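Local coordinates for Myo-inositol phosphohydrolase (Mitsuokella multacida, PDB 4WU3), which probably removes phosphate groups from inositol hexakisphosphate and related inositol phosphates, using a protein-tyrosine-phosphatase-like fold, and here holds inositol-(1,3,4,5)-tetrakisphosphate, at residues A[607-610]-A[611-615]; A[490-493]-A[494-497]. The protein carries 2 engineered substitutions. All blocks are in the same frame, centred on the assembly; numbering follows the deposited sequence.

Contact 1 of 2, residues A[607-610]-A[611-615]; sequences YQYV and QENHA
Gln611 folds back over the preceding turn of helix 593-613 and lies against Tyr607. A bend at chi2 (-60°) turns its amide toward the phenol. Gln611 CG sits 3.6 Å from Tyr607 CE2. Its NE2 comes within 3.3 Å of Tyr607 CZ, amide and ring planes being only 18° apart. That NE2 does not bond to the tyrosine hydroxyl; its hydrogen bond goes to Pro560 O.

The Val610 side chain packs against Met557 and Pro560, while its carbonyl O collects three donors. His614 N comes in the carbonyl plane at 3.0 Å, Asn613 N lies above that plane, and His614 ND1 reaches the same oxygen at 3.0 Å with the acceptor nearly in the imidazole plane. At the carbonyl just before it, Asn613 ND2 donates to Tyr609 O over 2.9 Å, on a lone pair, and Asn613 CB rests over one face of the Tyr609 ring. On the outer side Gln608 NE2 bonds to Glu612 OE2 at 2.8 Å, and Trp625 holds the other carboxylate oxygen.

Carbonyls at this C-terminal helix end are thus met by side-chain amide and imidazole donors as well as backbone N-H groups, and the nearby negative end of the helix dipole could favour a protonated His614.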
loop_
_atom_site.group_PDB
_atom_site.type_symbol
_atom_site.label_atom_id
_atom_site.label_comp_id
_atom_site.label_asym_id
_atom_site.label_seq_id
_atom_site.Cartn_x
_atom_site.Cartn_y
_atom_site.Cartn_z
ATOM N N TYR A 607 -20.384 -22.757 -29.786
ATOM C CA TYR A 607 -20.772 -24.040 -30.358
ATOM C C TYR A 607 -22.258 -24.295 -30.121
ATOM O O TYR A 607 -22.987 -24.692 -31.043
ATOM C CB TYR A 607 -19.948 -25.170 -29.757
ATOM C CG TYR A 607 -20.296 -26.521 -30.319
ATOM C CD1 TYR A 607 -19.722 -26.970 -31.503
ATOM C CD2 TYR A 607 -21.218 -27.339 -29.685
ATOM C CE1 TYR A 607 -20.048 -28.203 -32.036
ATOM C CE2 TYR A 607 -21.550 -28.577 -30.205
ATOM C CZ TYR A 607 -20.961 -29.004 -31.381
ATOM O OH TYR A 607 -21.296 -30.233 -31.902
ATOM N N GLN A 608 -22.716 -24.043 -28.896
ATOM C CA GLN A 608 -24.133 -24.207 -28.570
ATOM C C GLN A 608 -25.001 -23.279 -29.419
ATOM O O GLN A 608 -26.075 -23.668 -29.898
ATOM C CB GLN A 608 -24.412 -23.931 -27.086
ATOM C CG GLN A 608 -25.896 -24.049 -26.751
ATOM C CD GLN A 608 -26.227 -23.816 -25.289
ATOM O OE1 GLN A 608 -25.347 -23.581 -24.468
ATOM N NE2 GLN A 608 -27.518 -23.871 -24.967
ATOM N N TYR A 609 -24.545 -22.044 -29.577
ATOM C CA TYR A 609 -25.279 -21.065 -30.355
ATOM C C TYR A 609 -25.506 -21.589 -31.773
ATOM O O TYR A 609 -26.586 -21.442 -32.338
ATOM C CB TYR A 609 -24.522 -19.735 -30.383
ATOM C CG TYR A 609 -24.967 -18.802 -31.485
ATOM C CD1 TYR A 609 -26.158 -18.099 -31.385
ATOM C CD2 TYR A 609 -24.189 -18.614 -32.625
ATOM C CE1 TYR A 609 -26.572 -17.245 -32.391
ATOM C CE2 TYR A 609 -24.600 -17.755 -33.631
ATOM C CZ TYR A 609 -25.798 -17.081 -33.505
ATOM O OH TYR A 609 -26.231 -16.222 -34.484
ATOM N N VAL A 610 -24.473 -22.193 -32.342
ATOM C CA VAL A 610 -24.556 -22.730 -33.685
ATOM C C VAL A 610 -25.544 -23.892 -33.719
ATOM O O VAL A 610 -26.421 -23.952 -34.573
ATOM C CB VAL A 610 -23.179 -23.209 -34.185
ATOM C CG1 VAL A 610 -23.340 -24.047 -35.434
ATOM C CG2 VAL A 610 -22.272 -22.020 -34.463
ATOM N N GLN A 611 -25.394 -24.819 -32.790
ATOM C CA GLN A 611 -26.294 -25.965 -32.738
ATOM C C GLN A 611 -27.751 -25.521 -32.832
ATOM O O GLN A 611 -28.546 -26.158 -33.516
ATOM C CB GLN A 611 -26.078 -26.752 -31.449
ATOM C CG GLN A 611 -24.764 -27.512 -31.410
ATOM C CD GLN A 611 -24.637 -28.528 -32.535
ATOM O OE1 GLN A 611 -25.493 -29.386 -32.707
ATOM N NE2 GLN A 611 -23.574 -28.424 -33.310
ATOM N N GLU A 612 -28.071 -24.407 -32.174
ATOM C CA GLU A 612 -29.449 -23.940 -32.012
ATOM C C GLU A 612 -29.951 -23.001 -33.092
ATOM O O GLU A 612 -31.161 -22.804 -33.203
ATOM C CB GLU A 612 -29.600 -23.199 -30.681
ATOM C CG GLU A 612 -29.548 -24.103 -29.468
ATOM C CD GLU A 612 -29.723 -23.346 -28.170
ATOM O OE1 GLU A 612 -30.202 -22.190 -28.198
ATOM O OE2 GLU A 612 -29.378 -23.916 -27.120
ATOM N N ASN A 613 -29.047 -22.389 -33.859
ATOM C CA ASN A 613 -29.452 -21.339 -34.796
ATOM C C ASN A 613 -28.994 -21.520 -36.238
ATOM O O ASN A 613 -29.356 -20.721 -37.096
ATOM C CB ASN A 613 -28.979 -19.967 -34.299
ATOM C CG ASN A 613 -29.652 -19.547 -33.006
ATOM O OD1 ASN A 613 -30.661 -18.840 -33.018
ATOM N ND2 ASN A 613 -29.082 -19.963 -31.881
ATOM N N HIS A 614 -28.204 -22.548 -36.524
ATOM C CA HIS A 614 -27.710 -22.730 -37.892
ATOM C C HIS A 614 -28.839 -23.104 -38.865
ATOM O O HIS A 614 -28.827 -22.696 -40.025
ATOM C CB HIS A 614 -26.607 -23.784 -37.940
ATOM C CG HIS A 614 -27.120 -25.185 -37.912
ATOM N ND1 HIS A 614 -27.365 -25.862 -36.740
ATOM C CD2 HIS A 614 -27.447 -26.034 -38.912
ATOM C CE1 HIS A 614 -27.816 -27.072 -37.019
ATOM N NE2 HIS A 614 -27.876 -27.200 -38.331
ATOM N N ALA A 615 -29.820 -23.860 -38.383
ATOM C CA ALA A 615 -30.893 -24.369 -39.243
ATOM C C ALA A 615 -31.580 -23.271 -40.050
ATOM O O ALA A 615 -31.790 -23.429 -41.246
ATOM C CB ALA A 615 -31.921 -25.125 -38.420
#

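Contact 2 of 2, residues A[490-493]-A[494-497]; sequences VMTE and QQLV
Thr492 and Gln495 grip each other's backbones, their side chains crossing at about a right angle. Thr492 carries OG1 between its own backbone N and carbonyl carbon (chi1 62°), aimed into the first helical turn, where it accepts from Gln495 N at 3.1 Å in a nearly straight bond. In return Gln495 runs back along the turn with its chain extended beyond CG, which brings OE1 to within 3.0 Å of Thr492 N. Gln495 CG passes 3.3 Å from Thr492 OG1, the aliphatic part of the glutamine lying against the hydroxyl. A water lies 3.1 Å from Gln495 OE1 and may donate to it.

Beside this pair Met491 and Leu496 meet obliquely: the methionine chain bends at chi3 to set CE 3.7 Å from Leu496 CD1, and both side chains rest on Val428 of strand 426-429. Glu493 and Val497 instead run side by side, pointing the same way, with Glu493 CG 4.0 Å from Val497 CG2. Beyond that apolar stretch the Glu493 carboxylate reaches His539 NE2, next to Ser540 of the inositol phosphate pocket.

The reciprocal Thr492 and Gln495 bonds are a capping box with Thr492 as N-cap, at the start of helix 493-499, where the chain leaves strand 490-491 at the edge of its sheet.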
loop_
_atom_site.group_PDB
_atom_site.type_symbol
_atom_site.label_atom_id
_atom_site.label_comp_id
_atom_site.label_asym_id
_atom_site.label_seq_id
_atom_site.Cartn_x
_atom_site.Cartn_y
_atom_site.Cartn_z
ATOM N N VAL A 490 4.509 4.079 -47.952
ATOM C CA VAL A 490 3.523 3.808 -46.916
ATOM C C VAL A 490 2.142 3.488 -47.502
ATOM O O VAL A 490 1.563 4.316 -48.202
ATOM C CB VAL A 490 3.388 5.015 -45.978
ATOM C CG1 VAL A 490 2.297 4.767 -44.948
ATOM C CG2 VAL A 490 4.716 5.293 -45.292
ATOM N N MET A 491 1.640 2.280 -47.218
ATOM C CA MET A 491 0.293 1.834 -47.615
ATOM C C MET A 491 -0.476 1.332 -46.389
ATOM O O MET A 491 0.133 0.939 -45.386
ATOM C CB MET A 491 0.363 0.664 -48.609
ATOM C CG MET A 491 1.094 0.920 -49.913
ATOM S SD MET A 491 0.979 -0.555 -50.928
ATOM C CE MET A 491 2.437 -1.454 -50.386
ATOM N N THR A 492 -1.806 1.345 -46.472
ATOM C CA THR A 492 -2.625 0.536 -45.576
ATOM C C THR A 492 -2.620 -0.866 -46.155
ATOM O O THR A 492 -2.244 -1.059 -47.319
ATOM C CB THR A 492 -4.091 1.019 -45.467
ATOM O OG1 THR A 492 -4.743 0.936 -46.740
ATOM C CG2 THR A 492 -4.151 2.431 -44.982
ATOM N N GLU A 493 -3.021 -1.846 -45.352
ATOM C CA GLU A 493 -3.113 -3.220 -45.845
ATOM C C GLU A 493 -4.202 -3.322 -46.901
ATOM O O GLU A 493 -4.079 -4.076 -47.873
ATOM C CB GLU A 493 -3.413 -4.200 -44.713
ATOM C CG GLU A 493 -3.723 -5.599 -45.214
ATOM C CD GLU A 493 -3.677 -6.651 -44.118
ATOM O OE1 GLU A 493 -2.699 -6.662 -43.328
ATOM O OE2 GLU A 493 -4.610 -7.485 -44.067
ATOM N N GLN A 494 -5.274 -2.569 -46.698
ATOM C CA GLN A 494 -6.372 -2.567 -47.646
ATOM C C GLN A 494 -5.895 -2.144 -49.026
ATOM O O GLN A 494 -6.202 -2.813 -50.013
ATOM C CB GLN A 494 -7.482 -1.637 -47.191
ATOM C CG GLN A 494 -8.485 -1.364 -48.292
ATOM C CD GLN A 494 -9.786 -0.838 -47.754
ATOM O OE1 GLN A 494 -9.822 -0.165 -46.726
ATOM N NE2 GLN A 494 -10.869 -1.143 -48.449
ATOM N N GLN A 495 -5.150 -1.036 -49.082
ATOM C CA GLN A 495 -4.566 -0.557 -50.332
ATOM C C GLN A 495 -3.708 -1.625 -50.954
ATOM O O GLN A 495 -3.844 -1.910 -52.136
ATOM C CB GLN A 495 -3.721 0.693 -50.102
ATOM C CG GLN A 495 -4.540 1.941 -49.855
ATOM C CD GLN A 495 -3.694 3.144 -49.490
ATOM O OE1 GLN A 495 -2.749 3.054 -48.701
ATOM N NE2 GLN A 495 -4.028 4.284 -50.070
ATOM N N LEU A 496 -2.825 -2.228 -50.160
ATOM C CA LEU A 496 -2.005 -3.334 -50.655
ATOM C C LEU A 496 -2.849 -4.490 -51.209
ATOM O O LEU A 496 -2.575 -4.999 -52.295
ATOM C CB LEU A 496 -1.084 -3.865 -49.550
ATOM C CG LEU A 496 -0.206 -5.059 -49.965
ATOM C CD1 LEU A 496 0.691 -4.681 -51.138
ATOM C CD2 LEU A 496 0.623 -5.550 -48.783
ATOM N N VAL A 497 -3.855 -4.916 -50.455
ATOM C CA VAL A 497 -4.660 -6.070 -50.851
ATOM C C VAL A 497 -5.482 -5.795 -52.118
ATOM O O VAL A 497 -5.545 -6.627 -53.021
ATOM C CB VAL A 497 -5.593 -6.517 -49.704
ATOM C CG1 VAL A 497 -6.710 -7.393 -50.232
ATOM C CG2 VAL A 497 -4.794 -7.266 -48.645
HETATM O O HOH W 1 -1.408 5.327 -47.109
#

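Contact 2 comes first along the chain and contact 1 follows more than a hundred residues later, near the C-terminus. Their centres lie 36 Å apart and their nearest atoms about 25 Å, so they do not touch. One starts helix 493-499, the other lies at the C-terminal end of helix 593-613, and they share no strand or helix. They also stand differently to the ligand pocket. Contact 2 is a second-shell neighbour at most, the side chain of Glu493 being about 12 Å from a bound inositol tetrakisphosphate, while helix 593-613 itself carries the pocket residue Tyr596 and packs near its end on helix 545-558, whose start includes Gly545 and Arg546.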